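Local coordinates for putative hemin ABC transport system, membrane protein (Burkholderia cenocepacia J2315, PDB 5B57) that probably forms the membrane-spanning permease subunit of an ABC importer that takes up heme across the inner membrane, at residues A127-N131 with P132-P136; R288-L291 with V292-L296; G309-G312 with L313-H317; R328-L331 with P332-L336. All blocks are in the same frame, centred on the assembly; numbering follows the deposited sequence.

Interaction 1. Residues A127-N131 with P132-P136; sequences ALFRN and PLADP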
loop_
_atom_site.group_PDB
_atom_site.type_symbol
_atom_site.label_atom_id
_atom_site.label_comp_id
_atom_site.label_asym_id
_atom_site.label_seq_id
_atom_site.Cartn_x
_atom_site.Cartn_y
_atom_site.Cartn_z
ATOM N N ALA A 127 13.048 5.438 -6.386
ATOM C CA ALA A 127 13.519 4.192 -6.983
ATOM C C ALA A 127 13.661 3.120 -5.916
ATOM O O ALA A 127 13.021 2.071 -5.985
ATOM C CB ALA A 127 14.843 4.405 -7.717
ATOM N N LEU A 128 14.459 3.397 -4.889
ATOM C CA LEU A 128 14.692 2.426 -3.827
ATOM C C LEU A 128 13.395 1.808 -3.296
ATOM O O LEU A 128 13.329 0.595 -3.078
ATOM C CB LEU A 128 15.468 3.092 -2.695
ATOM C CG LEU A 128 15.759 2.148 -1.541
ATOM C CD1 LEU A 128 16.863 1.269 -1.977
ATOM C CD2 LEU A 128 16.175 2.932 -0.346
ATOM N N PHE A 129 12.352 2.615 -3.090
ATOM C CA PHE A 129 11.088 2.083 -2.577
ATOM C C PHE A 129 10.129 1.684 -3.671
ATOM O O PHE A 129 9.010 1.268 -3.356
ATOM C CB PHE A 129 10.375 3.088 -1.671
ATOM C CG PHE A 129 11.017 3.237 -0.343
ATOM C CD1 PHE A 129 10.673 2.402 0.697
ATOM C CD2 PHE A 129 11.993 4.189 -0.140
ATOM C CE1 PHE A 129 11.276 2.518 1.929
ATOM C CE2 PHE A 129 12.610 4.305 1.090
ATOM C CZ PHE A 129 12.241 3.460 2.128
ATOM N N ARG A 130 10.519 1.834 -4.939
ATOM C CA ARG A 130 9.644 1.469 -6.038
ATOM C C ARG A 130 8.298 2.148 -5.861
ATOM O O ARG A 130 7.232 1.548 -5.988
ATOM C CB ARG A 130 9.496 -0.041 -6.118
ATOM C CG ARG A 130 10.449 -0.670 -7.072
ATOM C CD ARG A 130 10.692 -2.079 -6.679
ATOM N NE ARG A 130 11.271 -2.107 -5.347
ATOM C CZ ARG A 130 10.708 -2.738 -4.319
ATOM N NH1 ARG A 130 9.555 -3.396 -4.499
ATOM N NH2 ARG A 130 11.300 -2.718 -3.125
ATOM N N ASN A 131 8.352 3.401 -5.518
ATOM C CA ASN A 131 7.136 4.096 -5.185
ATOM C C ASN A 131 7.383 5.587 -5.270
ATOM O O ASN A 131 8.275 6.124 -4.586
ATOM C CB ASN A 131 6.673 3.706 -3.793
ATOM C CG ASN A 131 5.436 4.430 -3.380
ATOM O OD1 ASN A 131 4.758 5.072 -4.189
ATOM N ND2 ASN A 131 5.115 4.335 -2.116
ATOM N N PRO A 132 6.601 6.287 -6.089
ATOM C CA PRO A 132 6.805 7.733 -6.266
ATOM C C PRO A 132 6.527 8.575 -5.027
ATOM O O PRO A 132 6.861 9.755 -5.023
ATOM C CB PRO A 132 5.810 8.066 -7.377
ATOM C CG PRO A 132 4.738 7.038 -7.180
ATOM C CD PRO A 132 5.497 5.792 -6.912
ATOM N N LEU A 133 5.919 8.033 -3.983
ATOM C CA LEU A 133 5.629 8.781 -2.762
ATOM C C LEU A 133 6.699 8.661 -1.690
ATOM O O LEU A 133 6.508 9.197 -0.608
ATOM C CB LEU A 133 4.304 8.323 -2.140
ATOM C CG LEU A 133 2.998 8.812 -2.733
ATOM C CD1 LEU A 133 1.880 8.228 -1.897
ATOM C CD2 LEU A 133 2.967 10.330 -2.728
ATOM N N ALA A 134 7.795 7.962 -1.920
ATOM C CA ALA A 134 8.845 7.990 -0.914
ATOM C C ALA A 134 9.490 9.375 -0.906
ATOM O O ALA A 134 9.975 9.844 -1.937
ATOM C CB ALA A 134 9.873 6.889 -1.178
ATOM N N ASP A 135 9.456 10.053 0.243
ATOM C CA ASP A 135 10.156 11.317 0.446
ATOM C C ASP A 135 11.513 11.072 1.103
ATOM O O ASP A 135 11.675 10.108 1.866
ATOM C CB ASP A 135 9.340 12.270 1.330
ATOM C CG ASP A 135 9.933 13.686 1.401
ATOM O OD1 ASP A 135 10.845 13.918 2.227
ATOM O OD2 ASP A 135 9.482 14.576 0.639
ATOM N N PRO A 136 12.508 11.919 0.812
ATOM C CA PRO A 136 13.824 11.751 1.441
ATOM C C PRO A 136 13.786 11.803 2.947
ATOM O O PRO A 136 14.739 11.359 3.592
ATOM C CB PRO A 136 14.625 12.925 0.878
ATOM C CG PRO A 136 14.042 13.159 -0.446
ATOM C CD PRO A 136 12.566 12.862 -0.320
#
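Asn131 turns back on the residues that follow it and accepts two hydrogen bonds from them. The backbone O of Asn131 takes the N-H of Ala134 at 3.3 Å, with a nearly straight N-H...O angle of 175°. This bond closes a type I beta turn from Asn131 to Ala134. The side chain holds the middle of the same turn. Its OD1 accepts from Leu133 N at 3.2 Å, and the donor stands above the amide plane, well off a lone pair. With CG anti to its own backbone N (chi1 178°), Asn131 carries the amide forward beside Pro132. Asn131 OD1 also lies 2.9 Å from Pro132 N, but the proline nitrogen has no hydrogen to give. The N-H groups of Leu133 and Ala134 are thus both taken up by Asn131, one by its side chain and one by its backbone.

The helix before the turn ends with a bond of its own, from Arg130 N to Ala127 O at 2.7 Å. Ala127 O also accepts from Gln270. Arg130 has positive phi (53°), which ends the helix in a Schellman motif. Apolar contact across the turn is small: the Ala134 methyl approaches the Phe129 ring obliquely, with CB 3.6 Å from Phe129 CD2. Pro132 rests on His317 and Arg320 of helix 311-323, and on an aromatic side chain of a different protein in the assembly. The arrangement is a Schellman C-cap of helix 94-128 followed by an Asx turn and a type I beta turn, at the surface of a FecCD-family permease.

Interaction 2. Residues R288-L291 with V292-L296; sequences RRVL and VAVAL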
loop_
_atom_site.group_PDB
_atom_site.type_symbol
_atom_site.label_atom_id
_atom_site.label_comp_id
_atom_site.label_asym_id
_atom_site.label_seq_id
_atom_site.Cartn_x
_atom_site.Cartn_y
_atom_site.Cartn_z
ATOM N N ARG A 288 21.367 -0.069 1.835
ATOM C CA ARG A 288 22.128 0.668 2.836
ATOM C C ARG A 288 22.928 1.804 2.214
ATOM O O ARG A 288 23.087 2.847 2.839
ATOM C CB ARG A 288 23.031 -0.290 3.623
ATOM C CG ARG A 288 24.083 0.380 4.504
ATOM C CD ARG A 288 24.925 -0.630 5.330
ATOM N NE ARG A 288 25.382 -0.027 6.594
ATOM C CZ ARG A 288 26.042 -0.667 7.567
ATOM N NH1 ARG A 288 26.391 -0.011 8.672
ATOM N NH2 ARG A 288 26.360 -1.956 7.446
ATOM N N ARG A 289 23.403 1.655 0.983
ATOM C CA ARG A 289 24.257 2.692 0.407
ATOM C C ARG A 289 23.454 3.927 0.040
ATOM O O ARG A 289 23.918 5.050 0.236
ATOM C CB ARG A 289 25.020 2.139 -0.799
ATOM C CG ARG A 289 26.300 1.431 -0.354
ATOM C CD ARG A 289 27.205 0.973 -1.486
ATOM N NE ARG A 289 26.579 -0.075 -2.296
ATOM C CZ ARG A 289 27.242 -1.031 -2.950
ATOM N NH1 ARG A 289 26.567 -1.930 -3.659
ATOM N NH2 ARG A 289 28.572 -1.097 -2.886
ATOM N N VAL A 290 22.233 3.741 -0.458
ATOM C CA VAL A 290 21.349 4.870 -0.745
ATOM C C VAL A 290 20.971 5.608 0.540
ATOM O O VAL A 290 21.086 6.839 0.627
ATOM C CB VAL A 290 20.113 4.373 -1.504
ATOM C CG1 VAL A 290 19.157 5.505 -1.766
ATOM C CG2 VAL A 290 20.561 3.717 -2.787
ATOM N N LEU A 291 20.523 4.868 1.559
ATOM C CA LEU A 291 20.123 5.492 2.828
ATOM C C LEU A 291 21.249 6.329 3.447
ATOM O O LEU A 291 21.046 7.494 3.819
ATOM C CB LEU A 291 19.659 4.418 3.797
ATOM C CG LEU A 291 18.385 3.810 3.241
ATOM C CD1 LEU A 291 17.869 2.784 4.212
ATOM C CD2 LEU A 291 17.372 4.932 2.993
ATOM N N VAL A 292 22.444 5.752 3.580
ATOM C CA VAL A 292 23.550 6.553 4.090
ATOM C C VAL A 292 23.845 7.723 3.150
ATOM O O VAL A 292 24.163 8.824 3.613
ATOM C CB VAL A 292 24.793 5.677 4.358
ATOM C CG1 VAL A 292 25.161 4.955 3.166
ATOM C CG2 VAL A 292 25.965 6.512 4.677
ATOM N N ALA A 293 23.678 7.557 1.835
ATOM C CA ALA A 293 23.930 8.720 0.979
ATOM C C ALA A 293 22.818 9.758 1.109
ATOM O O ALA A 293 23.099 10.961 1.179
ATOM C CB ALA A 293 24.120 8.312 -0.480
ATOM N N VAL A 294 21.554 9.321 1.156
ATOM C CA VAL A 294 20.461 10.271 1.382
ATOM C C VAL A 294 20.597 10.945 2.740
ATOM O O VAL A 294 20.379 12.157 2.867
ATOM C CB VAL A 294 19.096 9.574 1.247
ATOM C CG1 VAL A 294 17.993 10.462 1.804
ATOM C CG2 VAL A 294 18.850 9.217 -0.201
ATOM N N ALA A 295 20.948 10.171 3.779
ATOM C CA ALA A 295 21.009 10.734 5.130
ATOM C C ALA A 295 22.071 11.818 5.214
ATOM O O ALA A 295 21.875 12.854 5.857
ATOM C CB ALA A 295 21.279 9.625 6.136
ATOM N N LEU A 296 23.175 11.612 4.500
ATOM C CA LEU A 296 24.296 12.538 4.494
ATOM C C LEU A 296 23.968 13.840 3.760
ATOM O O LEU A 296 24.331 14.921 4.246
ATOM C CB LEU A 296 25.497 11.831 3.875
ATOM C CG LEU A 296 26.723 12.691 3.683
ATOM C CD1 LEU A 296 27.195 13.148 5.045
ATOM C CD2 LEU A 296 27.798 11.915 2.951
#
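Residues 288-291 run into 292-296 as unbroken alpha helix, and four i to i+4 hydrogen bonds tie the two segments. Val292 N gives to Arg288 O at 3.1 Å and Ala293 N to Arg289 O at 3.0 Å. The second is the more bent, at 146°. Val294 N to Val290 O and Ala295 N to Leu291 O are shorter, and their donors sit nearly in line with the carbonyls.

The side chains mostly pack against the backbone of the turn before. Val292 places CG1 between its backbone N and carbonyl carbon (chi1 56°), which turns this methyl back down the helix. CG1 of Val292 then lies 3.0 Å from Arg288 O and 3.2 Å from Arg289 O. The Ala293 methyl meets Arg289 O, and the Ala295 methyl meets Leu291 O. Val290 and Val294 are one turn apart and lie side by side, pointing the same way. Their nearest methyls, Val290 CG1 and Val294 CG2, are 4.0 Å apart.

That valine pair faces helix 94-128, with Val290 on Ala124 and Val294 on Thr121 and Met125. Leu291 joins it on Met125 and also touches Val139 and Leu194. Ala293 packs on Leu258 and Leu259 of helix 242-260, while Ala295 lies against Leu178 and Ala181 of helix 168-188. The Arg289 guanidinium is held through NE in a salt bridge to Glu262. The whole is a helix, predicted to span the membrane, whose alanine, valine and leucine side chains pack among neighbouring helices of the FecCD-type permease bundle.

Interaction 3. Residues G309-G312 with L313-H317; sequences GFIG and LVAPH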
loop_
_atom_site.group_PDB
_atom_site.type_symbol
_atom_site.label_atom_id
_atom_site.label_comp_id
_atom_site.label_asym_id
_atom_site.label_seq_id
_atom_site.Cartn_x
_atom_site.Cartn_y
_atom_site.Cartn_z
ATOM N N GLY A 309 10.377 20.317 2.353
ATOM C CA GLY A 309 9.158 20.978 1.957
ATOM C C GLY A 309 8.815 20.612 0.501
ATOM O O GLY A 309 8.998 21.439 -0.381
ATOM N N PHE A 310 8.383 19.381 0.225
ATOM C CA PHE A 310 7.771 18.994 -1.066
ATOM C C PHE A 310 8.652 18.906 -2.311
ATOM O O PHE A 310 8.203 18.325 -3.298
ATOM C CB PHE A 310 6.611 19.933 -1.444
ATOM C CG PHE A 310 5.418 19.771 -0.581
ATOM C CD1 PHE A 310 4.451 18.826 -0.898
ATOM C CD2 PHE A 310 5.281 20.527 0.594
ATOM C CE1 PHE A 310 3.357 18.637 -0.075
ATOM C CE2 PHE A 310 4.180 20.347 1.431
ATOM C CZ PHE A 310 3.213 19.397 1.095
ATOM N N ILE A 311 9.852 19.502 -2.339
ATOM C CA ILE A 311 10.627 19.476 -3.586
ATOM C C ILE A 311 10.998 18.044 -3.957
ATOM O O ILE A 311 10.806 17.622 -5.098
ATOM C CB ILE A 311 11.884 20.374 -3.507
ATOM C CG1 ILE A 311 11.552 21.805 -3.879
ATOM C CG2 ILE A 311 12.964 19.936 -4.534
ATOM C CD1 ILE A 311 10.823 22.477 -2.869
ATOM N N GLY A 312 11.533 17.275 -3.004
ATOM C CA GLY A 312 11.976 15.913 -3.285
ATOM C C GLY A 312 10.872 14.964 -3.740
ATOM O O GLY A 312 11.183 13.850 -4.185
ATOM N N LEU A 313 9.596 15.357 -3.606
ATOM C CA LEU A 313 8.480 14.631 -4.207
ATOM C C LEU A 313 8.188 15.164 -5.604
ATOM O O LEU A 313 8.190 14.402 -6.573
ATOM C CB LEU A 313 7.242 14.746 -3.318
ATOM C CG LEU A 313 6.665 13.536 -2.575
ATOM C CD1 LEU A 313 7.641 12.926 -1.596
ATOM C CD2 LEU A 313 5.416 13.945 -1.823
ATOM N N VAL A 314 7.998 16.482 -5.720
ATOM C CA VAL A 314 7.619 17.121 -6.985
ATOM C C VAL A 314 8.693 16.928 -8.058
ATOM O O VAL A 314 8.409 16.483 -9.170
ATOM C CB VAL A 314 7.341 18.621 -6.763
ATOM C CG1 VAL A 314 7.182 19.335 -8.104
ATOM C CG2 VAL A 314 6.128 18.820 -5.883
ATOM N N ALA A 315 9.919 17.331 -7.778
ATOM C CA ALA A 315 10.881 17.393 -8.870
ATOM C C ALA A 315 11.099 16.037 -9.527
ATOM O O ALA A 315 10.894 15.943 -10.745
ATOM C CB ALA A 315 12.178 18.046 -8.394
ATOM N N PRO A 316 11.436 14.952 -8.824
ATOM C CA PRO A 316 11.690 13.698 -9.554
ATOM C C PRO A 316 10.462 13.140 -10.222
ATOM O O PRO A 316 10.594 12.219 -11.042
ATOM C CB PRO A 316 12.216 12.747 -8.474
ATOM C CG PRO A 316 11.692 13.266 -7.248
ATOM C CD PRO A 316 11.504 14.749 -7.372
ATOM N N HIS A 317 9.278 13.676 -9.923
ATOM C CA HIS A 317 8.061 13.216 -10.574
ATOM C C HIS A 317 7.812 13.896 -11.909
ATOM O O HIS A 317 7.283 13.263 -12.821
ATOM C CB HIS A 317 6.847 13.431 -9.674
ATOM C CG HIS A 317 5.642 12.663 -10.120
ATOM N ND1 HIS A 317 5.472 11.318 -9.853
ATOM C CD2 HIS A 317 4.569 13.038 -10.856
ATOM C CE1 HIS A 317 4.335 10.907 -10.383
ATOM N NE2 HIS A 317 3.771 11.930 -11.002
#
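Phe310 O opens the helix that starts at Ile311, receiving Val314 N at 3.1 Å almost in line with the carbonyl and Leu313 N at 3.3 Å from above its plane. The next bond, Ala315 N to Ile311 O at 2.8 Å, is also close to linear. Phe310 occupies the N-cap position, with positive phi (71°), and follows Gly309, which has a cis peptide bond before it. With CG1 of Val314 anti to the backbone N (chi1 170°), CG2 falls beside that N and lies 3.4 Å from Phe310 O. The Leu313 CB touches that same oxygen. Ile311 makes a loose contact one turn on, with Ile311 CG2 4.4 Å from Ala315 CB.

This is a helix N-terminus followed by a proline kink, within a predicted transmembrane region of the FecCD-type permease. Pro316 has no N-H to give, so the regular i to i+4 bond to Gly312 O is missing. Its ring lies over that carbonyl instead, with Pro316 CG 3.2 Å from Gly312 O. Gln126 NE2 of helix 94-128 supplies a hydrogen bond to Gly312 O, so the oxygen left by the kink still has a donor. Ile311 packs on Phe118 and Thr342. Val314 packs on Leu341 and Phe371. The Phe310 side chain meets Ala208 of the second subunit, another copy of this protein.

Interaction 4. Residues R328-L331 with P332-L336; sequences RIVL and PGAAL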
loop_
_atom_site.group_PDB
_atom_site.type_symbol
_atom_site.label_atom_id
_atom_site.label_comp_id
_atom_site.label_asym_id
_atom_site.label_seq_id
_atom_site.Cartn_x
_atom_site.Cartn_y
_atom_site.Cartn_z
ATOM N N ARG A 328 19.416 7.019 -14.863
ATOM C CA ARG A 328 20.524 7.764 -15.451
ATOM C C ARG A 328 20.104 9.154 -15.911
ATOM O O ARG A 328 20.904 10.078 -15.921
ATOM C CB ARG A 328 21.133 6.945 -16.602
ATOM C CG ARG A 328 22.452 6.214 -16.274
ATOM C CD ARG A 328 22.517 4.776 -16.858
ATOM N NE ARG A 328 22.543 4.695 -18.329
ATOM C CZ ARG A 328 21.621 4.081 -19.077
ATOM N NH1 ARG A 328 20.574 3.478 -18.513
ATOM N NH2 ARG A 328 21.749 4.065 -20.400
ATOM N N ILE A 329 18.824 9.316 -16.300
ATOM C CA ILE A 329 18.266 10.636 -16.606
ATOM C C ILE A 329 17.701 11.312 -15.358
ATOM O O ILE A 329 17.901 12.508 -15.136
ATOM C CB ILE A 329 17.170 10.514 -17.682
ATOM C CG1 ILE A 329 17.749 9.975 -18.969
ATOM C CG2 ILE A 329 16.479 11.853 -17.910
ATOM C CD1 ILE A 329 16.713 9.277 -19.868
ATOM N N VAL A 330 16.950 10.571 -14.540
ATOM C CA VAL A 330 16.075 11.209 -13.559
ATOM C C VAL A 330 16.883 11.853 -12.442
ATOM O O VAL A 330 16.509 12.912 -11.930
ATOM C CB VAL A 330 15.063 10.198 -13.002
ATOM C CG1 VAL A 330 14.402 10.759 -11.721
ATOM C CG2 VAL A 330 14.051 9.835 -14.058
ATOM N N LEU A 331 18.006 11.230 -12.040
ATOM C CA LEU A 331 18.714 11.732 -10.863
ATOM C C LEU A 331 19.390 13.070 -11.127
ATOM O O LEU A 331 19.211 13.991 -10.310
ATOM C CB LEU A 331 19.688 10.677 -10.339
ATOM C CG LEU A 331 20.295 11.097 -8.996
ATOM C CD1 LEU A 331 20.205 9.967 -8.003
ATOM C CD2 LEU A 331 21.745 11.500 -9.155
ATOM N N PRO A 332 20.144 13.270 -12.217
ATOM C CA PRO A 332 20.537 14.646 -12.571
ATOM C C PRO A 332 19.369 15.509 -13.023
ATOM O O PRO A 332 19.389 16.727 -12.795
ATOM C CB PRO A 332 21.545 14.439 -13.710
ATOM C CG PRO A 332 21.151 13.177 -14.313
ATOM C CD PRO A 332 20.700 12.301 -13.177
ATOM N N GLY A 333 18.369 14.909 -13.682
ATOM C CA GLY A 333 17.204 15.665 -14.105
ATOM C C GLY A 333 16.456 16.256 -12.934
ATOM O O GLY A 333 16.111 17.440 -12.933
ATOM N N ALA A 334 16.208 15.442 -11.911
ATOM C CA ALA A 334 15.433 15.924 -10.782
ATOM C C ALA A 334 16.209 16.974 -9.989
ATOM O O ALA A 334 15.631 17.962 -9.513
ATOM C CB ALA A 334 15.033 14.749 -9.902
ATOM N N ALA A 335 17.526 16.796 -9.866
ATOM C CA ALA A 335 18.333 17.772 -9.137
ATOM C C ALA A 335 18.335 19.139 -9.838
ATOM O O ALA A 335 18.122 20.168 -9.181
ATOM C CB ALA A 335 19.746 17.227 -8.918
ATOM N N LEU A 336 18.519 19.175 -11.168
ATOM C CA LEU A 336 18.381 20.442 -11.884
ATOM C C LEU A 336 16.999 21.054 -11.672
ATOM O O LEU A 336 16.880 22.214 -11.263
ATOM C CB LEU A 336 18.643 20.259 -13.367
ATOM C CG LEU A 336 20.015 19.848 -13.889
ATOM C CD1 LEU A 336 19.928 19.800 -15.392
ATOM C CD2 LEU A 336 21.052 20.839 -13.450
#
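Leu331 and Pro332 meet at a proline kink inside helix 327-352, much of which is predicted to span the membrane. Pro332 has no N-H for Arg328 O, so one rung of the alpha-helical ladder is missing. The proline CB lies no nearer the preceding residue than the peptide link dictates. The next atom, CG, is the tip of the ring. It points back down the helix between two carbonyls, with Pro332 CG 3.4 Å from Ile329 O and 3.5 Å from Arg328 O. CD closes the ring beside the preceding side chain, and Pro332 CD lies 3.4 Å from Leu331 CB. Leu331 has CG anti to its backbone N (chi1 -172°), beside the carbonyl carbon, which leaves its CG and CD2 near Pro332 N. Pro332 also packs on Leu56 of helix 54-72.

The ladder resumes at once. Gly333 N bonds to Ile329 O at 2.8 Å, with the donor in the carbonyl plane, and Ala334 N bonds to Val330 O. The bond from Ala335 N to Leu331 O is weak. Val330 and Leu331 pack on Ala123 and Ala120 of helix 94-128. One turn on from Val330, Ala334 CB lies 4.4 Å from Val330 CG1.

In the fold
All four contacts are local, but their settings differ. Interactions 2 and 3 are buried, interaction 4 is partly buried, and interaction 1 lies at the surface. Helix 94-128 is the common neighbour: interaction 1 caps its end, while 2, 3 and 4 pack against it. Interaction 2 keeps the full alpha-helical ladder, whereas prolines break it in 3 and 4. Interaction 1 relies instead on turn bonds, one of them accepted by a side chain. Interactions 3 and 4 touch where Pro316 meets Ala334. Interaction 1 reaches interaction 2 through Leu128 on Leu291 and interaction 3 through Pro132 on His317. Interactions 2 and 4 do not touch.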